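Local coordinates for glucose-binding protein (Thermus thermophilus HB27, PDB 2B3F) that binds glucose or galactose and probably delivers the sugar to a binding-protein-dependent transport system, at residues A[84-87]-A[88-91]. Numbering follows the deposited sequence.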
loop_
_atom_site.group_PDB
_atom_site.type_symbol
_atom_site.label_atom_id
_atom_site.label_comp_id
_atom_site.label_asym_id
_atom_site.label_seq_id
_atom_site.Cartn_x
_atom_site.Cartn_y
_atom_site.Cartn_z
ATOM N N LEU A 84 -6.260 -15.820 16.137
ATOM C CA LEU A 84 -5.556 -16.816 15.343
ATOM C C LEU A 84 -4.295 -17.369 16.027
ATOM O O LEU A 84 -3.519 -18.069 15.393
ATOM C CB LEU A 84 -5.152 -16.217 13.987
ATOM C CG LEU A 84 -6.287 -15.589 13.167
ATOM C CD1 LEU A 84 -5.730 -15.020 11.858
ATOM C CD2 LEU A 84 -7.362 -16.617 12.867
ATOM N N SER A 85 -4.101 -17.051 17.307
ATOM C CA SER A 85 -2.902 -17.481 18.043
ATOM C C SER A 85 -2.622 -18.989 17.916
ATOM O O SER A 85 -1.487 -19.392 17.636
ATOM C CB SER A 85 -3.013 -17.072 19.518
ATOM O OG SER A 85 -3.099 -15.649 19.649
ATOM N N ALA A 86 -3.661 -19.812 18.070
ATOM C CA ALA A 86 -3.488 -21.288 18.013
ATOM C C ALA A 86 -3.051 -21.738 16.633
ATOM O O ALA A 86 -2.199 -22.614 16.484
ATOM C CB ALA A 86 -4.784 -21.976 18.403
ATOM N N LEU A 87 -3.638 -21.121 15.601
ATOM C CA LEU A 87 -3.244 -21.397 14.230
ATOM C C LEU A 87 -1.794 -20.993 13.994
ATOM O O LEU A 87 -1.051 -21.712 13.334
ATOM C CB LEU A 87 -4.180 -20.672 13.245
ATOM C CG LEU A 87 -3.927 -20.915 11.771
ATOM C CD1 LEU A 87 -4.138 -22.376 11.434
ATOM C CD2 LEU A 87 -4.880 -20.023 10.964
ATOM N N PHE A 88 -1.391 -19.845 14.527
ATOM C CA PHE A 88 -0.007 -19.396 14.416
ATOM C C PHE A 88 0.937 -20.420 15.047
ATOM O O PHE A 88 1.980 -20.739 14.482
ATOM C CB PHE A 88 0.189 -18.004 15.037
ATOM C CG PHE A 88 -0.011 -16.879 14.042
ATOM C CD1 PHE A 88 -1.290 -16.551 13.595
ATOM C CD2 PHE A 88 1.071 -16.186 13.537
ATOM C CE1 PHE A 88 -1.471 -15.528 12.653
ATOM C CE2 PHE A 88 0.896 -15.160 12.585
ATOM C CZ PHE A 88 -0.381 -14.851 12.155
ATOM N N ARG A 89 0.555 -20.939 16.209
ATOM C CA ARG A 89 1.373 -21.976 16.844
ATOM C C ARG A 89 1.420 -23.229 15.977
ATOM O O ARG A 89 2.499 -23.754 15.681
ATOM C CB ARG A 89 0.828 -22.307 18.220
ATOM C CG ARG A 89 1.084 -21.211 19.239
ATOM C CD ARG A 89 0.823 -21.686 20.667
ATOM N NE ARG A 89 -0.605 -21.691 20.984
ATOM C CZ ARG A 89 -1.311 -20.618 21.364
ATOM N NH1 ARG A 89 -0.732 -19.419 21.500
ATOM N NH2 ARG A 89 -2.615 -20.742 21.622
ATOM N N GLN A 90 0.254 -23.694 15.553
ATOM C CA GLN A 90 0.161 -24.877 14.706
ATOM C C GLN A 90 1.069 -24.807 13.482
ATOM O O GLN A 90 1.709 -25.787 13.122
ATOM C CB GLN A 90 -1.293 -25.108 14.281
ATOM C CG GLN A 90 -1.459 -26.111 13.158
ATOM C CD GLN A 90 -2.905 -26.342 12.793
ATOM O OE1 GLN A 90 -3.698 -26.783 13.624
ATOM N NE2 GLN A 90 -3.263 -26.045 11.537
ATOM N N GLU A 91 1.107 -23.643 12.825
ATOM C CA GLU A 91 1.796 -23.478 11.543
ATOM C C GLU A 91 3.254 -23.010 11.655
ATOM O O GLU A 91 3.935 -22.900 10.648
ATOM C CB GLU A 91 1.017 -22.487 10.648
ATOM C CG GLU A 91 -0.396 -22.937 10.309
ATOM C CD GLU A 91 -0.431 -24.130 9.382
ATOM O OE1 GLU A 91 0.314 -24.132 8.374
ATOM O OE2 GLU A 91 -1.218 -25.074 9.665
#
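A short amphipathic helix, 85-91, on the flank of this periplasmic binding-protein fold and far from the galactose pocket, joins successive turns, residues 84-87 and 88-91, through one run of i to i+4 backbone hydrogen bonds. Leu-84, at the N-cap position, gives its carbonyl to the first of them, Phe-88 N to Leu-84 O at 2.9 Å. Arg-89, Gln-90 and Glu-91 repeat the pattern on Ser-85, Ala-86 and Leu-87; the bond from Gln-90 N to Ala-86 O is the straightest of these four backbone bonds, at 170°.

On the buried side, Phe-88 turns the edge of its ring to the Leu-84 carbonyl, with CD1 3.2 Å from Leu-84 O in the ring plane, while the same CD1 packs against Leu-84 CB. Ile-111 and Val-114 of strand 110-115, Ile-102 and Ile-105 of helix 99-105, and an edge-to-face Trp-93 pack against this ring.

Across the exposed side Arg-89 folds back toward the helix start. Its chain bends at chi3 (-79°), laying one guanidinium face over Ser-85 O, which sits 3.9 Å above the plane near its centre; NH1 meets Ser-85 CB. The Ser-85 hydroxyl itself is hydrogen-bonded to the Asp-83 carboxylate.

Leu-87, its CG anti to the backbone N (chi1 -177°), brings CD1 against both polar chains, 3.8 Å from Gln-90 NE2 and 3.9 Å from Glu-91 CG. Glu-91 OE2 is held twice: Arg-297 of helix 289-299 forms a salt bridge to it, and Gln-90 NE2 reaches its anti lone pair at 2.9 Å, with OE2 almost in the plane of the Gln-90 amide.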